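Local coordinates for regulatory protein SWI6 (Saccharomyces cerevisiae, PDB 1SW6) that acts as the shared regulatory subunit of the yeast transcription complexes SBF and MBF, its ankyrin-repeat domain being the part described here, at residues M61-F66 against T119-N124; T133-L138 against S155-G160. All coordinates share one frame; numbering follows the deposited sequence.

Interaction 1: M61-F66 against T119-N124; sequences MKLEAF and TQLNLN
K62 reaches across from the helix and its NZ gives a hydrogen bond to T119 O, 2.8 Å away. The bond meets the carbonyl at 136°, and the donor stands 32° out of the carbonyl plane. The lysine can span the gap because its chain is straight from CG onward, with CG anti to the backbone N (chi1 -178°). L121 CB lies 3.5 Å from the same K62 NZ. The next residue, L63, lies along the backbone of the loop. Its CD2 comes to 3.4 Å from N122 O, and its CD1 meets L123 CD2 at 4.1 Å. F66, a turn after K62, closes the apolar end. L121 CD2 sits over one face of the F66 ring, 4.1 Å from F66 CD2, and the two side chains cross at about a right angle. L123 CD2 approaches the same ring obliquely, so this methyl group touches both F66 and L63. Behind this layer, L109 and V112 of helix 105-115 pack on F66, and L109 also touches L121. Within the loop, N122 OD1 accepts from N124 N at 2.9 Å, an Asx turn. The whole is an extended segment laid against one side of a helix, at the approach to the first ankyrin repeat of the domain.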
loop_
_atom_site.group_PDB
_atom_site.type_symbol
_atom_site.label_atom_id
_atom_site.label_comp_id
_atom_site.label_asym_id
_atom_site.label_seq_id
_atom_site.Cartn_x
_atom_site.Cartn_y
_atom_site.Cartn_z
ATOM N N MET A 61 -1.564 -19.915 -1.808
ATOM C CA MET A 61 -0.247 -19.885 -2.439
ATOM C C MET A 61 -0.408 -19.848 -3.954
ATOM O O MET A 61 0.329 -19.145 -4.642
ATOM C CB MET A 61 0.578 -21.109 -2.029
ATOM C CG MET A 61 0.725 -21.255 -0.530
ATOM S SD MET A 61 1.524 -22.793 -0.044
ATOM C CE MET A 61 2.379 -22.262 1.439
ATOM N N LYS A 62 -1.380 -20.597 -4.466
ATOM C CA LYS A 62 -1.631 -20.621 -5.896
ATOM C C LYS A 62 -2.178 -19.268 -6.348
ATOM O O LYS A 62 -1.719 -18.704 -7.340
ATOM C CB LYS A 62 -2.636 -21.716 -6.252
ATOM C CG LYS A 62 -2.893 -21.817 -7.748
ATOM C CD LYS A 62 -3.991 -22.811 -8.074
ATOM C CE LYS A 62 -4.133 -22.978 -9.582
ATOM N NZ LYS A 62 -5.289 -23.862 -9.935
ATOM N N LEU A 63 -3.168 -18.749 -5.621
ATOM C CA LEU A 63 -3.750 -17.457 -5.971
ATOM C C LEU A 63 -2.652 -16.391 -5.947
ATOM O O LEU A 63 -2.554 -15.559 -6.855
ATOM C CB LEU A 63 -4.858 -17.072 -4.983
ATOM C CG LEU A 63 -5.499 -15.697 -5.223
ATOM C CD1 LEU A 63 -6.076 -15.665 -6.630
ATOM C CD2 LEU A 63 -6.591 -15.421 -4.181
ATOM N N GLU A 64 -1.831 -16.427 -4.903
ATOM C CA GLU A 64 -0.732 -15.480 -4.769
ATOM C C GLU A 64 0.181 -15.566 -5.983
ATOM O O GLU A 64 0.682 -14.550 -6.460
ATOM C CB GLU A 64 0.075 -15.759 -3.494
ATOM C CG GLU A 64 -0.583 -15.269 -2.201
ATOM C CD GLU A 64 0.317 -15.440 -0.974
ATOM O OE1 GLU A 64 -0.071 -14.985 0.129
ATOM O OE2 GLU A 64 1.412 -16.032 -1.112
ATOM N N ALA A 65 0.389 -16.779 -6.489
ATOM C CA ALA A 65 1.254 -16.977 -7.651
ATOM C C ALA A 65 0.618 -16.349 -8.882
ATOM O O ALA A 65 1.233 -15.521 -9.558
ATOM C CB ALA A 65 1.500 -18.475 -7.888
ATOM N N PHE A 66 -0.617 -16.752 -9.163
ATOM C CA PHE A 66 -1.362 -16.236 -10.301
ATOM C C PHE A 66 -1.395 -14.709 -10.288
ATOM O O PHE A 66 -1.249 -14.065 -11.326
ATOM C CB PHE A 66 -2.788 -16.781 -10.261
ATOM C CG PHE A 66 -3.666 -16.289 -11.384
ATOM C CD1 PHE A 66 -3.254 -16.398 -12.706
ATOM C CD2 PHE A 66 -4.928 -15.769 -11.116
ATOM C CE1 PHE A 66 -4.087 -16.001 -13.749
ATOM C CE2 PHE A 66 -5.772 -15.368 -12.151
ATOM C CZ PHE A 66 -5.352 -15.485 -13.472
ATOM N N THR A 119 -3.775 -27.939 -6.864
ATOM C CA THR A 119 -4.806 -27.163 -6.175
ATOM C C THR A 119 -5.718 -26.451 -7.167
ATOM O O THR A 119 -5.320 -26.176 -8.298
ATOM C CB THR A 119 -4.173 -26.084 -5.267
ATOM O OG1 THR A 119 -3.080 -26.651 -4.533
ATOM C CG2 THR A 119 -5.205 -25.538 -4.289
ATOM N N GLN A 120 -6.941 -26.147 -6.744
ATOM C CA GLN A 120 -7.871 -25.446 -7.616
ATOM C C GLN A 120 -7.737 -23.942 -7.416
ATOM O O GLN A 120 -7.516 -23.477 -6.296
ATOM C CB GLN A 120 -9.310 -25.868 -7.327
ATOM C CG GLN A 120 -10.329 -25.114 -8.175
ATOM C CD GLN A 120 -11.748 -25.610 -7.975
ATOM O OE1 GLN A 120 -12.259 -25.635 -6.848
ATOM N NE2 GLN A 120 -12.399 -26.001 -9.070
ATOM N N LEU A 121 -7.864 -23.186 -8.505
ATOM C CA LEU A 121 -7.764 -21.731 -8.444
ATOM C C LEU A 121 -9.015 -21.119 -7.831
ATOM O O LEU A 121 -10.121 -21.315 -8.330
ATOM C CB LEU A 121 -7.560 -21.142 -9.836
ATOM C CG LEU A 121 -7.442 -19.614 -9.825
ATOM C CD1 LEU A 121 -6.235 -19.212 -8.984
ATOM C CD2 LEU A 121 -7.302 -19.085 -11.243
ATOM N N ASN A 122 -8.829 -20.366 -6.752
ATOM C CA ASN A 122 -9.933 -19.717 -6.052
ATOM C C ASN A 122 -9.616 -18.224 -5.992
ATOM O O ASN A 122 -8.662 -17.827 -5.328
ATOM C CB ASN A 122 -10.042 -20.289 -4.639
ATOM C CG ASN A 122 -11.298 -19.847 -3.922
ATOM O OD1 ASN A 122 -11.661 -18.669 -3.934
ATOM N ND2 ASN A 122 -11.966 -20.795 -3.273
ATOM N N LEU A 123 -10.412 -17.405 -6.679
ATOM C CA LEU A 123 -10.185 -15.958 -6.720
ATOM C C LEU A 123 -10.695 -15.183 -5.516
ATOM O O LEU A 123 -10.399 -13.997 -5.372
ATOM C CB LEU A 123 -10.828 -15.359 -7.973
ATOM C CG LEU A 123 -10.427 -15.942 -9.324
ATOM C CD1 LEU A 123 -11.295 -15.330 -10.403
ATOM C CD2 LEU A 123 -8.955 -15.674 -9.579
ATOM N N ASN A 124 -11.447 -15.847 -4.649
ATOM C CA ASN A 124 -12.017 -15.177 -3.492
ATOM C C ASN A 124 -11.321 -15.504 -2.168
ATOM O O ASN A 124 -11.946 -15.974 -1.208
ATOM C CB ASN A 124 -13.514 -15.499 -3.436
ATOM C CG ASN A 124 -14.241 -15.075 -4.713
ATOM O OD1 ASN A 124 -14.920 -15.878 -5.354
ATOM N ND2 ASN A 124 -14.091 -13.806 -5.085
#

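Interaction 2: T133-L138 against S155-G160; sequences TPLHWL and SNRLYG
T133 and L135, at the start of the helix, face the loop 155-160, with CA atoms 7.8 Å apart for T133 and Y159 and 7.1 Å for L135 and S155. L135 makes the main apolar contact. Its CD2 packs at 3.7 Å on R157 CG, on the aliphatic part of the arginine, and both of its methyl groups touch S155 CB. The guanidinium group of R157 turns elsewhere, forming a salt bridge with D33 and hydrogen bonds with F30 O and Y189 O. T133 CG2 meets Y159 CB at 4.2 Å, while the tyrosine ring leads away from the helix. H136 lies beside T133. Its ND1 and T133 OG1 are hydrogen-bonded at 2.9 Å, in the plane of the ring, and either could be the donor. T133 OG1 sits between its own backbone N and carbonyl carbon (chi1 66°), which turns it to the imidazole. Next to ND1 on the ring, H136 CE1 lies 3.1 Å from Y159 O, which is near the ring plane. NE2 is hydrogen-bonded to E165 O. The ring is thus held on both nitrogens. A leucine in place of H136 would probably leave T133 OG1 and E165 O without these partners and take away the ring edge that meets Y159 O. N156 OD1 accepts from L158 N at 2.7 Å, an Asx turn that bends the loop. T133 is the N-cap residue, and T133-P134-L135-H136 is the TPLH motif of ankyrin repeats. Around the contact, L135 also packs on L150 of helix 144-152 and on C167 of helix 167-173. On another side of helix 134-140, P134 meets L63 and L67 of helix 57-71.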
loop_
_atom_site.group_PDB
_atom_site.type_symbol
_atom_site.label_atom_id
_atom_site.label_comp_id
_atom_site.label_asym_id
_atom_site.label_seq_id
_atom_site.Cartn_x
_atom_site.Cartn_y
_atom_site.Cartn_z
ATOM N N THR A 133 -8.482 -8.696 -1.481
ATOM C CA THR A 133 -8.704 -9.816 -2.392
ATOM C C THR A 133 -7.990 -9.337 -3.654
ATOM O O THR A 133 -7.562 -8.184 -3.720
ATOM C CB THR A 133 -10.205 -10.016 -2.731
ATOM O OG1 THR A 133 -10.687 -8.889 -3.485
ATOM C CG2 THR A 133 -11.022 -10.159 -1.466
ATOM N N PRO A 134 -7.828 -10.210 -4.661
ATOM C CA PRO A 134 -7.148 -9.726 -5.864
ATOM C C PRO A 134 -7.870 -8.505 -6.447
ATOM O O PRO A 134 -7.239 -7.576 -6.964
ATOM C CB PRO A 134 -7.202 -10.940 -6.793
ATOM C CG PRO A 134 -7.044 -12.073 -5.832
ATOM C CD PRO A 134 -7.990 -11.675 -4.706
ATOM N N LEU A 135 -9.194 -8.511 -6.353
ATOM C CA LEU A 135 -9.994 -7.412 -6.884
ATOM C C LEU A 135 -9.637 -6.056 -6.256
ATOM O O LEU A 135 -9.635 -5.037 -6.950
ATOM C CB LEU A 135 -11.487 -7.720 -6.705
ATOM C CG LEU A 135 -12.414 -7.290 -7.846
ATOM C CD1 LEU A 135 -11.920 -7.844 -9.172
ATOM C CD2 LEU A 135 -13.823 -7.782 -7.551
ATOM N N HIS A 136 -9.333 -6.038 -4.958
ATOM C CA HIS A 136 -8.962 -4.791 -4.286
ATOM C C HIS A 136 -7.651 -4.245 -4.849
ATOM O O HIS A 136 -7.527 -3.050 -5.120
ATOM C CB HIS A 136 -8.764 -5.001 -2.789
ATOM C CG HIS A 136 -10.031 -5.190 -2.017
ATOM N ND1 HIS A 136 -10.784 -6.343 -2.086
ATOM C CD2 HIS A 136 -10.644 -4.392 -1.109
ATOM C CE1 HIS A 136 -11.802 -6.250 -1.247
ATOM N NE2 HIS A 136 -11.738 -5.076 -0.642
ATOM N N TRP A 137 -6.666 -5.129 -4.988
ATOM C CA TRP A 137 -5.350 -4.753 -5.502
ATOM C C TRP A 137 -5.440 -4.187 -6.908
ATOM O O TRP A 137 -4.899 -3.113 -7.194
ATOM C CB TRP A 137 -4.420 -5.966 -5.530
ATOM C CG TRP A 137 -3.749 -6.285 -4.234
ATOM C CD1 TRP A 137 -4.118 -5.871 -2.984
ATOM C CD2 TRP A 137 -2.608 -7.129 -4.056
ATOM N NE1 TRP A 137 -3.276 -6.407 -2.037
ATOM C CE2 TRP A 137 -2.340 -7.183 -2.669
ATOM C CE3 TRP A 137 -1.783 -7.847 -4.935
ATOM C CZ2 TRP A 137 -1.283 -7.929 -2.139
ATOM C CZ3 TRP A 137 -0.728 -8.591 -4.408
ATOM C CH2 TRP A 137 -0.490 -8.623 -3.022
ATOM N N LEU A 138 -6.125 -4.920 -7.778
ATOM C CA LEU A 138 -6.274 -4.520 -9.173
ATOM C C LEU A 138 -7.111 -3.265 -9.387
ATOM O O LEU A 138 -6.869 -2.508 -10.331
ATOM C CB LEU A 138 -6.837 -5.691 -9.982
ATOM C CG LEU A 138 -5.765 -6.768 -10.169
ATOM C CD1 LEU A 138 -6.317 -7.988 -10.875
ATOM C CD2 LEU A 138 -4.640 -6.174 -10.982
ATOM N N SER A 155 -14.826 -13.618 -9.471
ATOM C CA SER A 155 -14.451 -12.788 -8.340
ATOM C C SER A 155 -15.681 -12.111 -7.740
ATOM O O SER A 155 -16.430 -11.423 -8.440
ATOM C CB SER A 155 -13.434 -11.731 -8.768
ATOM O OG SER A 155 -12.205 -12.333 -9.127
ATOM N N ASN A 156 -15.878 -12.319 -6.442
ATOM C CA ASN A 156 -17.001 -11.738 -5.718
ATOM C C ASN A 156 -16.662 -10.278 -5.431
ATOM O O ASN A 156 -15.663 -9.970 -4.771
ATOM C CB ASN A 156 -17.215 -12.492 -4.408
ATOM C CG ASN A 156 -18.474 -12.068 -3.685
ATOM O OD1 ASN A 156 -18.758 -10.876 -3.546
ATOM N ND2 ASN A 156 -19.236 -13.050 -3.201
ATOM N N ARG A 157 -17.499 -9.376 -5.922
ATOM C CA ARG A 157 -17.266 -7.951 -5.752
ATOM C C ARG A 157 -17.742 -7.395 -4.418
ATOM O O ARG A 157 -17.455 -6.250 -4.083
ATOM C CB ARG A 157 -17.952 -7.203 -6.893
ATOM C CG ARG A 157 -17.490 -7.663 -8.265
ATOM C CD ARG A 157 -18.458 -7.243 -9.354
ATOM N NE ARG A 157 -19.759 -7.893 -9.204
ATOM C CZ ARG A 157 -20.743 -7.802 -10.089
ATOM N NH1 ARG A 157 -20.578 -7.084 -11.195
ATOM N NH2 ARG A 157 -21.892 -8.437 -9.874
ATOM N N LEU A 158 -18.453 -8.205 -3.644
ATOM C CA LEU A 158 -18.988 -7.725 -2.376
ATOM C C LEU A 158 -18.100 -7.866 -1.139
ATOM O O LEU A 158 -18.430 -7.334 -0.082
ATOM C CB LEU A 158 -20.341 -8.401 -2.109
ATOM C CG LEU A 158 -21.441 -8.260 -3.173
ATOM C CD1 LEU A 158 -22.759 -8.776 -2.601
ATOM C CD2 LEU A 158 -21.602 -6.802 -3.583
ATOM N N TYR A 159 -16.978 -8.570 -1.265
ATOM C CA TYR A 159 -16.094 -8.777 -0.119
ATOM C C TYR A 159 -15.386 -7.533 0.399
ATOM O O TYR A 159 -14.751 -6.803 -0.358
ATOM C CB TYR A 159 -15.036 -9.839 -0.443
ATOM C CG TYR A 159 -15.547 -11.262 -0.436
ATOM C CD1 TYR A 159 -16.226 -11.771 0.670
ATOM C CD2 TYR A 159 -15.324 -12.108 -1.515
ATOM C CE1 TYR A 159 -16.668 -13.084 0.698
ATOM C CE2 TYR A 159 -15.761 -13.425 -1.494
ATOM C CZ TYR A 159 -16.430 -13.903 -0.387
ATOM O OH TYR A 159 -16.871 -15.201 -0.358
ATOM N N GLY A 160 -15.502 -7.296 1.699
ATOM C CA GLY A 160 -14.824 -6.163 2.298
ATOM C C GLY A 160 -13.474 -6.649 2.806
ATOM O O GLY A 160 -13.269 -7.857 2.980
HETATM O O HOH W 1 -11.094 -11.250 -6.136
#

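From the N terminus, helix 57-71 comes first. Interaction 1 closes when the chain, after an unmodelled part and helix 105-115, returns along that helix at residues 119-124. Interaction 2 then opens at 133 and closes a much shorter loop at 155-160, around helix 144-152. The two are in series and neither nest nor cross. Their centres are 14 Å apart, and they touch: L123 CD1 lies 3.4 Å from S155 OG, and L123 O is as far from P134 CD. L63 also reaches P134. Interaction 1 joins the segment leading toward the first repeat to helix 57-71. Interaction 2 closes the first ankyrin repeat on itself, with G160 at the first position of the second.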